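Local coordinates for mandelate racemase/muconate lactonizing enzyme, C-terminal domain protein (Paracoccus denitrificans, PDB 4DWD) that binds divalent metal ions such as magnesium and may act as a hydro-lyase of the mandelate racemase branch of the enolase superfamily, at residues Tyr129-Gly134 with Ala158-Trp163; Asp191-Phe196 with Gly218-Glu223; Asp242-Ala247 with Val265-Pro270. One frame throughout, in Å; residues are numbered along the deposited sequence.

Contact 1 of 3, residues Tyr129-Gly134 with Ala158-Trp163; sequences YSSIGG and AVKIRW
K160 and Y129 meet on the inner face of a parallel strand pair. The CB of K160 lies 3.5 Å from CE1 of Y129, and the lysine chain runs on past the ring. Its bend at chi3 (82°) brings NZ to the phenol, where K160 NZ donates to Y129 OH at 2.9 Å. The same NZ forms a salt bridge with E223. The close packing is here and along the backbone ladder, where K160 N to S130 O (2.8 Å) and R162 N to I132 O (2.7 Å) are short and nearly straight. On the other face I132 CD1 rests on V159 CG1 at 4.0 Å, under helix 140-154.

Beyond that last ladder bond the contact is looser. G134 N turns to D164, and R162 is partly exposed. The guanidinium of R162 lies with one face over G133 CA. Its NH1 donates to S131 OG at 3.0 Å, tilted 22° from the guanidinium plane, and also pairs with D327. S131 OG has a further partner in E324. This is the beta-alpha-beta unit 125-132, 140-154, 158-162 of the enolase-type barrel, with K160 and R162 beside the calcium ligands E223 and D197; that site holds no ion in this chain.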
ATOM      1  N   TYR B 129      -7.502  35.792 -13.308  1.00 12.44           N
ATOM      2  CA  TYR B 129      -6.063  35.695 -13.567  1.00 12.30           C
ATOM      3  C   TYR B 129      -5.803  35.768 -15.061  1.00 11.93           C
ATOM      4  O   TYR B 129      -6.554  35.195 -15.855  1.00 12.63           O
ATOM      5  CB  TYR B 129      -5.429  34.453 -12.905  1.00 12.88           C
ATOM      6  CG  TYR B 129      -5.630  33.080 -13.537  1.00 11.31           C
ATOM      7  CD1 TYR B 129      -4.846  32.663 -14.610  1.00 11.04           C
ATOM      8  CD2 TYR B 129      -6.560  32.167 -13.008  1.00 11.91           C
ATOM      9  CE1 TYR B 129      -4.989  31.393 -15.157  1.00 12.17           C
ATOM     10  CE2 TYR B 129      -6.711  30.893 -13.553  1.00 11.44           C
ATOM     11  CZ  TYR B 129      -5.922  30.517 -14.627  1.00 11.70           C
ATOM     12  OH  TYR B 129      -6.042  29.269 -15.181  1.00 12.45           O
ATOM     13  N   SER B 130      -4.765  36.508 -15.446  1.00 13.01           N
ATOM     14  CA  SER B 130      -4.384  36.617 -16.847  1.00 12.92           C
ATOM     15  C   SER B 130      -3.651  35.349 -17.243  1.00 12.67           C
ATOM     16  O   SER B 130      -2.574  35.047 -16.702  1.00 12.68           O
ATOM     17  CB  SER B 130      -3.474  37.828 -17.075  1.00 13.43           C
ATOM     18  OG  SER B 130      -4.134  39.038 -16.759  1.00 14.52           O
ATOM     19  N   SER B 131      -4.246  34.612 -18.176  1.00 12.54           N
ATOM     20  CA  SER B 131      -3.705  33.346 -18.641  1.00 12.47           C
ATOM     21  C   SER B 131      -3.095  33.600 -20.017  1.00 12.80           C
ATOM     22  O   SER B 131      -3.819  33.853 -20.981  1.00 13.32           O
ATOM     23  CB  SER B 131      -4.826  32.319 -18.702  1.00 12.99           C
ATOM     24  OG  SER B 131      -4.320  31.034 -18.989  1.00 14.29           O
ATOM     25  N   ILE B 132      -1.764  33.547 -20.081  1.00 12.45           N
ATOM     26  CA  ILE B 132      -0.983  34.017 -21.226  1.00 12.46           C
ATOM     27  C   ILE B 132      -0.259  32.853 -21.889  1.00 12.60           C
ATOM     28  O   ILE B 132       0.678  32.279 -21.315  1.00 12.39           O
ATOM     29  CB  ILE B 132       0.025  35.081 -20.763  1.00 12.98           C
ATOM     30  CG1 ILE B 132      -0.732  36.170 -19.982  1.00 14.40           C
ATOM     31  CG2 ILE B 132       0.845  35.602 -21.941  1.00 13.92           C
ATOM     32  CD1 ILE B 132       0.133  37.175 -19.271  1.00 15.23           C
ATOM     33  N   GLY B 133      -0.689  32.511 -23.099  1.00 14.21           N
ATOM     34  CA  GLY B 133      -0.198  31.312 -23.775  1.00 13.50           C
ATOM     35  C   GLY B 133       0.916  31.576 -24.761  1.00 13.40           C
ATOM     36  O   GLY B 133       1.323  32.720 -24.961  1.00 14.92           O
ATOM     37  N   GLY B 134       1.403  30.501 -25.374  1.00 14.38           N
ATOM     38  CA  GLY B 134       2.337  30.595 -26.489  1.00 14.83           C
ATOM     39  C   GLY B 134       3.755  30.984 -26.128  1.00 15.09           C
ATOM     40  O   GLY B 134       4.464  31.571 -26.939  1.00 16.45           O
ATOM     41  N   ALA B 158      -3.745  37.324 -10.312  1.00 13.68           N
ATOM     42  CA  ALA B 158      -2.658  36.363 -10.559  1.00 13.28           C
ATOM     43  C   ALA B 158      -2.337  36.327 -12.049  1.00 12.50           C
ATOM     44  O   ALA B 158      -3.119  36.808 -12.864  1.00 12.66           O
ATOM     45  CB  ALA B 158      -3.031  34.973 -10.052  1.00 13.55           C
ATOM     46  N   VAL B 159      -1.182  35.769 -12.400  1.00 12.07           N
ATOM     47  CA  VAL B 159      -0.777  35.596 -13.800  1.00 11.38           C
ATOM     48  C   VAL B 159      -0.401  34.136 -14.012  1.00 11.33           C
ATOM     49  O   VAL B 159       0.236  33.552 -13.147  1.00 11.18           O
ATOM     50  CB  VAL B 159       0.444  36.483 -14.131  1.00 11.65           C
ATOM     51  CG1 VAL B 159       1.024  36.126 -15.494  1.00 12.16           C
ATOM     52  CG2 VAL B 159       0.042  37.952 -14.072  1.00 13.53           C
ATOM     53  N   LYS B 160      -0.806  33.546 -15.138  1.00 10.71           N
ATOM     54  CA  LYS B 160      -0.325  32.206 -15.488  1.00 10.17           C
ATOM     55  C   LYS B 160       0.313  32.282 -16.852  1.00 10.38           C
ATOM     56  O   LYS B 160      -0.305  32.790 -17.791  1.00 11.78           O
ATOM     57  CB  LYS B 160      -1.472  31.179 -15.489  1.00 11.20           C
ATOM     58  CG  LYS B 160      -1.012  29.738 -15.688  1.00 11.54           C
ATOM     59  CD  LYS B 160      -2.144  28.732 -15.628  1.00 11.70           C
ATOM     60  CE  LYS B 160      -2.866  28.634 -16.961  1.00 11.36           C
ATOM     61  NZ  LYS B 160      -4.118  27.830 -16.855  1.00 10.84           N
ATOM     62  N   ILE B 161       1.549  31.805 -16.950  1.00  9.26           N
ATOM     63  CA  ILE B 161       2.250  31.726 -18.237  1.00  9.61           C
ATOM     64  C   ILE B 161       2.209  30.284 -18.748  1.00 10.08           C
ATOM     65  O   ILE B 161       2.605  29.348 -18.044  1.00  9.79           O
ATOM     66  CB  ILE B 161       3.694  32.289 -18.171  1.00  9.81           C
ATOM     67  CG1 ILE B 161       4.472  31.724 -16.959  1.00  9.78           C
ATOM     68  CG2 ILE B 161       3.615  33.810 -18.101  1.00 10.69           C
ATOM     69  CD1 ILE B 161       5.933  32.160 -16.897  1.00 10.61           C
ATOM     70  N   ARG B 162       1.697  30.114 -19.962  1.00 10.05           N
ATOM     71  CA  ARG B 162       1.501  28.776 -20.543  1.00 10.18           C
ATOM     72  C   ARG B 162       2.420  28.593 -21.731  1.00 11.28           C
ATOM     73  O   ARG B 162       2.720  29.551 -22.446  1.00 11.21           O
ATOM     74  CB  ARG B 162       0.048  28.572 -21.006  1.00 11.22           C
ATOM     75  CG  ARG B 162      -1.018  29.197 -20.118  1.00 11.99           C
ATOM     76  CD  ARG B 162      -2.415  28.648 -20.424  1.00 13.30           C
ATOM     77  NE  ARG B 162      -2.685  28.685 -21.861  1.00 15.34           N
ATOM     78  CZ  ARG B 162      -3.154  29.744 -22.520  1.00 14.27           C
ATOM     79  NH1 ARG B 162      -3.461  30.870 -21.875  1.00 14.02           N
ATOM     80  NH2 ARG B 162      -3.323  29.674 -23.832  1.00 16.57           N
ATOM     81  N   TRP B 163       2.837  27.353 -21.961  1.00 12.19           N
ATOM     82  CA  TRP B 163       3.832  27.073 -22.983  1.00 12.82           C
ATOM     83  C   TRP B 163       3.283  26.802 -24.335  1.00 16.77           C
ATOM     84  O   TRP B 163       3.779  27.350 -25.328  1.00 17.56           O
ATOM     85  CB  TRP B 163       4.798  25.985 -22.506  1.00 13.11           C
ATOM     86  CG  TRP B 163       6.097  26.634 -22.142  1.00 13.53           C
ATOM     87  CD1 TRP B 163       7.340  26.423 -22.728  1.00 14.80           C
ATOM     88  CD2 TRP B 163       6.305  27.709 -21.169  1.00 12.92           C
ATOM     89  NE1 TRP B 163       8.279  27.252 -22.181  1.00 13.64           N
ATOM     90  CE2 TRP B 163       7.723  28.056 -21.243  1.00 13.18           C
ATOM     91  CE3 TRP B 163       5.484  28.395 -20.267  1.00 12.50           C
ATOM     92  CZ2 TRP B 163       8.283  29.037 -20.426  1.00 12.89           C
ATOM     93  CZ3 TRP B 163       6.054  29.377 -19.455  1.00 12.15           C
ATOM     94  CH2 TRP B 163       7.423  29.703 -19.543  1.00 11.85           C
TER

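Contact 2 of 3, residues Asp191-Phe196 with Gly218-Glu223; sequences DAVIGF and GYSWFE
Y219 receives I194 on one face of its ring. The CB of I194 stands 3.9 Å from the ring centroid, a CH-pi contact, and I194 CG2 comes to 3.3 Å from Y219 CE2. A second CH-pi contact lies on the opposite face of the sheet. There G195 CA sits over the centre of the six-membered ring of W221, only 10° off the ring normal. W221 chi1 of 80° places CG between the backbone N and the carbonyl carbon, which lays the indole across G195. The close approach relies on the glycine having no side chain.

Among the other apolar contacts, F196 CB packs on Y219 CD2. F196 and F222 run side by side, with F196 CD1 3.7 Å from F222 CE1 and their planes at 73°. Replacing Y219 by an alanine would probably open a gap beside I194 and F196 and leave the backbone O of A181 without its phenol partner.

Three backbone bonds join the chains: S220 N to I194 O (2.8 Å), F196 N to W221 O and E223 N to F196 O. Before the strands pair, a water bridges them. It accepts from I194 N at 3.0 Å and also lies within bonding distance of A192 O and G218 O. R209 of the second subunit binds the backbone O of G218 and Y219.

The charged end is at E223. W221 NE1 donates to E223 OE1 at 3.3 Å, in the indole plane and on the anti lone pair. K160 forms a salt bridge to the same oxygen. The chemistry is therefore divided: backbone bonds and aromatic packing join the two strands, while the indole and the lysine are likely to hold the E223 carboxylate, which binds calcium in this protein though not in this chain.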
ATOM      1  N   ASP B 191       5.779  39.646  -4.613  1.00 19.11           N
ATOM      2  CA  ASP B 191       4.445  39.414  -4.048  1.00 25.07           C
ATOM      3  C   ASP B 191       3.503  38.714  -5.014  1.00 19.60           C
ATOM      4  O   ASP B 191       2.564  38.021  -4.584  1.00 22.36           O
ATOM      5  CB  ASP B 191       3.804  40.751  -3.651  1.00 25.91           C
ATOM      6  CG  ASP B 191       4.687  41.580  -2.737  1.00 31.76           C
ATOM      7  OD1 ASP B 191       5.003  41.118  -1.620  1.00 32.20           O
ATOM      8  OD2 ASP B 191       5.058  42.706  -3.135  1.00 37.95           O
ATOM      9  N   ALA B 192       3.742  38.911  -6.309  1.00 17.69           N
ATOM     10  CA  ALA B 192       2.814  38.475  -7.348  1.00 16.14           C
ATOM     11  C   ALA B 192       2.545  36.979  -7.283  1.00 15.91           C
ATOM     12  O   ALA B 192       3.459  36.178  -7.073  1.00 15.23           O
ATOM     13  CB  ALA B 192       3.357  38.835  -8.715  1.00 15.04           C
ATOM     14  N   VAL B 193       1.276  36.617  -7.468  1.00 13.08           N
ATOM     15  CA  VAL B 193       0.870  35.220  -7.582  1.00 12.58           C
ATOM     16  C   VAL B 193       1.040  34.799  -9.050  1.00 12.52           C
ATOM     17  O   VAL B 193       0.381  35.354  -9.930  1.00 12.71           O
ATOM     18  CB  VAL B 193      -0.596  35.039  -7.151  1.00 13.54           C
ATOM     19  CG1 VAL B 193      -1.005  33.585  -7.273  1.00 13.69           C
ATOM     20  CG2 VAL B 193      -0.798  35.550  -5.733  1.00 16.67           C
ATOM     21  N   ILE B 194       1.940  33.846  -9.304  1.00 11.19           N
ATOM     22  CA  ILE B 194       2.241  33.420 -10.673  1.00 10.29           C
ATOM     23  C   ILE B 194       2.150  31.902 -10.789  1.00 10.11           C
ATOM     24  O   ILE B 194       2.705  31.176  -9.957  1.00 10.29           O
ATOM     25  CB  ILE B 194       3.660  33.843 -11.134  1.00 10.39           C
ATOM     26  CG1 ILE B 194       4.065  35.218 -10.553  1.00 10.43           C
ATOM     27  CG2 ILE B 194       3.741  33.820 -12.659  1.00 10.51           C
ATOM     28  CD1 ILE B 194       5.483  35.648 -10.906  1.00 11.32           C
ATOM     29  N   GLY B 195       1.433  31.441 -11.808  1.00 10.05           N
ATOM     30  CA  GLY B 195       1.383  30.015 -12.148  1.00  9.46           C
ATOM     31  C   GLY B 195       2.133  29.744 -13.444  1.00  9.45           C
ATOM     32  O   GLY B 195       2.336  30.643 -14.273  1.00  9.44           O
ATOM     33  N   PHE B 196       2.542  28.492 -13.621  1.00  9.25           N
ATOM     34  CA  PHE B 196       3.278  28.068 -14.804  1.00  8.84           C
ATOM     35  C   PHE B 196       2.545  26.856 -15.364  1.00  9.28           C
ATOM     36  O   PHE B 196       2.336  25.873 -14.643  1.00  9.78           O
ATOM     37  CB  PHE B 196       4.708  27.709 -14.375  1.00  9.19           C
ATOM     38  CG  PHE B 196       5.634  27.313 -15.504  1.00  8.56           C
ATOM     39  CD1 PHE B 196       5.491  26.088 -16.163  1.00  9.22           C
ATOM     40  CD2 PHE B 196       6.700  28.137 -15.865  1.00  9.52           C
ATOM     41  CE1 PHE B 196       6.369  25.708 -17.175  1.00 10.36           C
ATOM     42  CE2 PHE B 196       7.571  27.760 -16.876  1.00 10.17           C
ATOM     43  CZ  PHE B 196       7.404  26.549 -17.541  1.00 10.31           C
ATOM     44  N   GLY B 218       9.235  31.010  -6.160  1.00 10.28           N
ATOM     45  CA  GLY B 218       8.009  31.284  -5.424  1.00 10.59           C
ATOM     46  C   GLY B 218       6.729  31.157  -6.222  1.00 10.70           C
ATOM     47  O   GLY B 218       5.711  31.724  -5.843  1.00 10.89           O
ATOM     48  N   TYR B 219       6.761  30.419  -7.331  1.00 10.04           N
ATOM     49  CA  TYR B 219       5.531  30.234  -8.109  1.00  9.47           C
ATOM     50  C   TYR B 219       4.471  29.521  -7.277  1.00 10.47           C
ATOM     51  O   TYR B 219       4.801  28.737  -6.377  1.00 11.25           O
ATOM     52  CB  TYR B 219       5.804  29.494  -9.434  1.00  9.42           C
ATOM     53  CG  TYR B 219       6.215  30.411 -10.580  1.00  9.44           C
ATOM     54  CD1 TYR B 219       7.331  31.256 -10.468  1.00  9.15           C
ATOM     55  CD2 TYR B 219       5.491  30.426 -11.778  1.00  8.66           C
ATOM     56  CE1 TYR B 219       7.695  32.106 -11.505  1.00  9.55           C
ATOM     57  CE2 TYR B 219       5.846  31.269 -12.831  1.00  9.04           C
ATOM     58  CZ  TYR B 219       6.951  32.104 -12.694  1.00  9.21           C
ATOM     59  OH  TYR B 219       7.279  32.941 -13.743  1.00  9.60           O
ATOM     60  N   SER B 220       3.212  29.784  -7.615  1.00  9.83           N
ATOM     61  CA  SER B 220       2.103  29.274  -6.813  0.50 11.31           C
ATOM     62  C   SER B 220       1.561  27.927  -7.260  1.00 11.38           C
ATOM     63  O   SER B 220       1.199  27.101  -6.424  1.00 13.05           O
ATOM     64  CB  SER B 220       0.993  30.315  -6.700  0.50 12.28           C
ATOM     65  OG  SER B 220       1.406  31.338  -5.816  0.50 13.60           O
ATOM     66  N   TRP B 221       1.528  27.684  -8.560  1.00 10.29           N
ATOM     67  CA  TRP B 221       1.092  26.383  -9.062  1.00  9.81           C
ATOM     68  C   TRP B 221       1.750  26.048 -10.356  1.00  9.06           C
ATOM     69  O   TRP B 221       2.288  26.932 -11.038  1.00  8.88           O
ATOM     70  CB  TRP B 221      -0.439  26.248  -9.132  1.00 10.13           C
ATOM     71  CG  TRP B 221      -1.159  26.851 -10.302  1.00 10.25           C
ATOM     72  CD1 TRP B 221      -1.584  26.200 -11.459  1.00 11.12           C
ATOM     73  CD2 TRP B 221      -1.611  28.231 -10.441  1.00 10.88           C
ATOM     74  NE1 TRP B 221      -2.270  27.063 -12.281  1.00 11.12           N
ATOM     75  CE2 TRP B 221      -2.324  28.305 -11.716  1.00 11.16           C
ATOM     76  CE3 TRP B 221      -1.527  29.371  -9.647  1.00 11.21           C
ATOM     77  CZ2 TRP B 221      -2.895  29.490 -12.171  1.00 11.45           C
ATOM     78  CZ3 TRP B 221      -2.110  30.556 -10.117  1.00 12.21           C
ATOM     79  CH2 TRP B 221      -2.775  30.610 -11.348  1.00 13.16           C
ATOM     80  N   PHE B 222       1.692  24.763 -10.695  1.00  9.08           N
ATOM     81  CA  PHE B 222       2.429  24.165 -11.819  1.00  8.61           C
ATOM     82  C   PHE B 222       1.464  23.232 -12.527  1.00  8.69           C
ATOM     83  O   PHE B 222       1.159  22.152 -12.026  1.00  8.84           O
ATOM     84  CB  PHE B 222       3.633  23.412 -11.239  1.00  8.96           C
ATOM     85  CG  PHE B 222       4.616  22.837 -12.245  1.00  8.60           C
ATOM     86  CD1 PHE B 222       4.750  23.319 -13.562  1.00  9.13           C
ATOM     87  CD2 PHE B 222       5.494  21.834 -11.820  1.00  8.57           C
ATOM     88  CE1 PHE B 222       5.717  22.778 -14.422  1.00  9.16           C
ATOM     89  CE2 PHE B 222       6.444  21.291 -12.680  1.00  8.96           C
ATOM     90  CZ  PHE B 222       6.566  21.761 -13.974  1.00  8.76           C
ATOM     91  N   GLU B 223       0.951  23.681 -13.672  1.00  9.27           N
ATOM     92  CA  GLU B 223      -0.143  23.012 -14.353  1.00  9.30           C
ATOM     93  C   GLU B 223       0.351  22.046 -15.423  1.00 10.16           C
ATOM     94  O   GLU B 223       1.246  22.379 -16.206  1.00 10.21           O
ATOM     95  CB  GLU B 223      -1.069  24.081 -14.954  1.00 10.24           C
ATOM     96  CG  GLU B 223      -2.346  23.567 -15.590  1.00 11.28           C
ATOM     97  CD  GLU B 223      -3.381  24.661 -15.795  1.00 14.59           C
ATOM     98  OE1 GLU B 223      -3.320  25.695 -15.090  1.00 11.87           O
ATOM     99  OE2 GLU B 223      -4.281  24.462 -16.641  1.00 17.04           O
TER
HETATM  100  O   HOH W   1       3.443  33.066  -6.798  1.00 13.98           O

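Contact 3 of 3, residues Asp242-Ala247 with Val265-Pro270; sequences DITVSA and VRMVQP
V265 opens the contact by turning CG1 toward the other chain, 3.9 Å from V245 O and 4.5 Å from A247 CB. At R266 the backbones are too far apart to bond directly. A water spans the gap, giving a proton to V245 O at 2.7 Å and taking one from R266 N. The R266 side chain turns away, and in one of its two conformers it bonds I261 O and makes a salt bridge with E236 of the second subunit.

M267, a selenomethionine, packs against T244 and S246. Its CB lies 3.7 Å from T244 CG2, and the two side chains cross at about a right angle. CG anti to the backbone N (chi1 177°) carries SE and CE along S246 CB. The M267 N is buried without a hydrogen-bonding partner. M267 O accepts from A247 N at 3.3 Å.

V268 follows in a single bridge with A247, and V268 CA touches A247 O at 3.2 Å. Q269 N then makes a weak bond to that oxygen.

The touching parts, 244-247 and 265-269, run 61° apart end to end. Helices 231-240 and 254-263 cover V265 and A247, W221 of strand 221-223 packs on M267, and strand 294-295 bonds the far side of 267-268.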
ATOM      1  N   ASP B 242       6.720  20.462  -3.820  1.00  8.81           N
ATOM      2  CA  ASP B 242       6.036  21.342  -2.876  1.00  8.92           C
ATOM      3  C   ASP B 242       5.064  22.268  -3.603  1.00  9.48           C
ATOM      4  O   ASP B 242       3.945  22.484  -3.134  1.00 10.07           O
ATOM      5  CB  ASP B 242       7.043  22.183  -2.080  1.00  8.73           C
ATOM      6  CG  ASP B 242       7.873  21.362  -1.107  1.00  9.65           C
ATOM      7  OD1 ASP B 242       7.470  20.229  -0.744  1.00  9.30           O
ATOM      8  OD2 ASP B 242       8.940  21.878  -0.717  1.00 11.19           O
ATOM      9  N   ILE B 243       5.493  22.826  -4.733  1.00  8.73           N
ATOM     10  CA  ILE B 243       4.599  23.677  -5.545  1.00  9.05           C
ATOM     11  C   ILE B 243       3.368  22.845  -5.920  1.00  9.08           C
ATOM     12  O   ILE B 243       3.474  21.653  -6.184  1.00  9.67           O
ATOM     13  CB  ILE B 243       5.302  24.244  -6.803  1.00  8.45           C
ATOM     14  CG1 ILE B 243       4.369  25.223  -7.552  1.00  8.73           C
ATOM     15  CG2 ILE B 243       5.795  23.126  -7.728  1.00  8.87           C
ATOM     16  CD1 ILE B 243       5.088  26.062  -8.592  1.00  9.17           C
ATOM     17  N   THR B 244       2.201  23.475  -5.918  1.00  8.72           N
ATOM     18  CA  THR B 244       0.953  22.767  -6.188  1.00  9.52           C
ATOM     19  C   THR B 244       0.865  22.389  -7.651  1.00  9.89           C
ATOM     20  O   THR B 244       0.795  23.260  -8.516  1.00 10.27           O
ATOM     21  CB  THR B 244      -0.248  23.641  -5.844  1.00  9.78           C
ATOM     22  OG1 THR B 244      -0.148  24.043  -4.476  1.00 10.50           O
ATOM     23  CG2 THR B 244      -1.563  22.865  -6.070  1.00 11.59           C
ATOM     24  N   VAL B 245       0.884  21.088  -7.912  1.00  9.67           N
ATOM     25  CA  VAL B 245       0.711  20.560  -9.251  1.00  9.18           C
ATOM     26  C   VAL B 245      -0.777  20.440  -9.538  1.00  9.53           C
ATOM     27  O   VAL B 245      -1.540  19.940  -8.710  1.00 10.12           O
ATOM     28  CB  VAL B 245       1.430  19.212  -9.398  1.00  9.20           C
ATOM     29  CG1 VAL B 245       1.010  18.500 -10.685  1.00 10.08           C
ATOM     30  CG2 VAL B 245       2.938  19.440  -9.353  1.00 10.46           C
ATOM     31  N   SER B 246      -1.199  20.949 -10.695  1.00  9.31           N
ATOM     32  CA  SER B 246      -2.610  20.891 -11.084  1.00  9.19           C
ATOM     33  C   SER B 246      -2.790  20.158 -12.401  1.00  9.06           C
ATOM     34  O   SER B 246      -1.896  20.133 -13.234  1.00  9.36           O
ATOM     35  CB  SER B 246      -3.211  22.305 -11.148  1.00  9.87           C
ATOM     36  OG  SER B 246      -2.625  23.059 -12.192  1.00 10.61           O
ATOM     37  N   ALA B 247      -3.960  19.557 -12.569  1.00  8.59           N
ATOM     38  CA  ALA B 247      -4.300  18.861 -13.800  1.00  9.95           C
ATOM     39  C   ALA B 247      -5.804  18.767 -13.841  1.00  9.56           C
ATOM     40  O   ALA B 247      -6.477  19.260 -12.939  1.00  8.96           O
ATOM     41  CB  ALA B 247      -3.676  17.461 -13.820  1.00  9.40           C
ATOM     42  N   VAL B 265      -3.021  14.173  -7.134  1.00  7.98           N
ATOM     43  CA  VAL B 265      -3.245  15.569  -7.542  1.00  8.55           C
ATOM     44  C   VAL B 265      -4.183  16.284  -6.544  1.00  9.02           C
ATOM     45  O   VAL B 265      -5.247  15.751  -6.175  1.00  9.27           O
ATOM     46  CB  VAL B 265      -3.765  15.632  -8.995  1.00  8.72           C
ATOM     47  CG1 VAL B 265      -4.146  17.056  -9.369  1.00  8.82           C
ATOM     48  CG2 VAL B 265      -2.702  15.066  -9.947  1.00  9.47           C
ATOM     49  N   ARG B 266      -3.791  17.491  -6.110  1.00  8.62           N
ATOM     50  CA  ARG B 266      -4.539  18.201  -5.075  0.70  9.24           C
ATOM     51  C   ARG B 266      -5.145  19.516  -5.571  1.00  8.59           C
ATOM     52  O   ARG B 266      -5.656  20.291  -4.789  1.00  9.43           O
ATOM     53  CB  ARG B 266      -3.655  18.435  -3.838  0.70 10.60           C
ATOM     54  CG  ARG B 266      -3.121  17.146  -3.220  0.70 10.71           C
ATOM     55  CD  ARG B 266      -4.248  16.316  -2.650  0.70 12.12           C
ATOM     56  NE  ARG B 266      -3.806  14.978  -2.249  0.70 10.32           N
ATOM     57  CZ  ARG B 266      -4.131  13.842  -2.862  0.70  8.71           C
ATOM     58  NH1 ARG B 266      -4.939  13.848  -3.931  0.70  8.59           N
ATOM     59  NH2 ARG B 266      -3.657  12.701  -2.384  0.70  8.07           N
HETATM   60  N   MSE B 267      -5.096  19.743  -6.882  1.00  8.28           N
HETATM   61  CA  MSE B 267      -5.768  20.899  -7.506  1.00  8.29           C
HETATM   62  C   MSE B 267      -6.250  20.424  -8.848  1.00  9.00           C
HETATM   63  O   MSE B 267      -5.430  20.043  -9.709  1.00  8.80           O
HETATM   64  CB  MSE B 267      -4.781  22.076  -7.635  1.00  9.00           C
HETATM   65  CG  MSE B 267      -5.398  23.285  -8.339  1.00  9.79           C
HETATM   66 SE   MSE B 267      -4.146  24.813  -8.313  1.00 12.04          SE
HETATM   67  CE  MSE B 267      -4.638  25.611 -10.028  1.00 11.84           C
ATOM     68  N   VAL B 268      -7.572  20.431  -9.052  1.00  8.72           N
ATOM     69  CA  VAL B 268      -8.148  19.875 -10.277  1.00  9.03           C
ATOM     70  C   VAL B 268      -8.867  20.958 -11.083  1.00  9.45           C
ATOM     71  O   VAL B 268      -9.468  21.883 -10.512  1.00  9.56           O
ATOM     72  CB  VAL B 268      -9.086  18.657 -10.019  1.00  9.28           C
ATOM     73  CG1 VAL B 268      -8.300  17.519  -9.361  1.00  9.70           C
ATOM     74  CG2 VAL B 268     -10.319  19.062  -9.199  1.00  9.72           C
ATOM     75  N   GLN B 269      -8.801  20.813 -12.410  1.00  8.82           N
ATOM     76  CA  GLN B 269      -9.187  21.868 -13.352  1.00  9.35           C
ATOM     77  C   GLN B 269     -10.005  21.361 -14.548  1.00  9.69           C
ATOM     78  O   GLN B 269      -9.691  21.697 -15.686  1.00 10.26           O
ATOM     79  CB  GLN B 269      -7.927  22.553 -13.866  1.00 10.11           C
ATOM     80  CG  GLN B 269      -6.972  22.952 -12.756  1.00  9.88           C
ATOM     81  CD  GLN B 269      -5.790  23.680 -13.318  1.00 10.22           C
ATOM     82  OE1 GLN B 269      -4.806  23.053 -13.727  1.00 11.78           O
ATOM     83  NE2 GLN B 269      -5.875  25.005 -13.355  1.00 11.33           N
ATOM     84  N   PRO B 270     -11.083  20.583 -14.290  1.00  9.28           N
ATOM     85  CA  PRO B 270     -11.919  20.234 -15.438  1.00  9.07           C
ATOM     86  C   PRO B 270     -12.560  21.503 -16.050  1.00  9.26           C
ATOM     87  O   PRO B 270     -12.617  22.560 -15.399  1.00  9.75           O
ATOM     88  CB  PRO B 270     -12.979  19.318 -14.819  1.00  9.47           C
ATOM     89  CG  PRO B 270     -13.128  19.831 -13.414  1.00  9.16           C
ATOM     90  CD  PRO B 270     -11.726  20.238 -13.008  1.00  9.37           C
TER
HETATM   91  O   HOH W   2      -1.278  18.734  -6.344  1.00 11.45           O

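The three contacts follow one another along the chain and round the wall of the C-terminal barrel. Contacts 1 and 2 have centres about 10 Å apart and meet where strands 158-162 and 194-197 pair. Contacts 2 and 3 lie about 12 Å apart and meet where strands 221-223 and 244-246 pair. Contacts 1 and 3, about 16 Å apart, do not touch. Helices 140-154, 204-216 and 254-263 lie in the chain between the paired segments. Contacts 2 and 3 also reach the second subunit. Successive strands thus bring K160, E223 and Q269 together near D197 and E249, the other carboxylates of the calcium site, unoccupied in this chain.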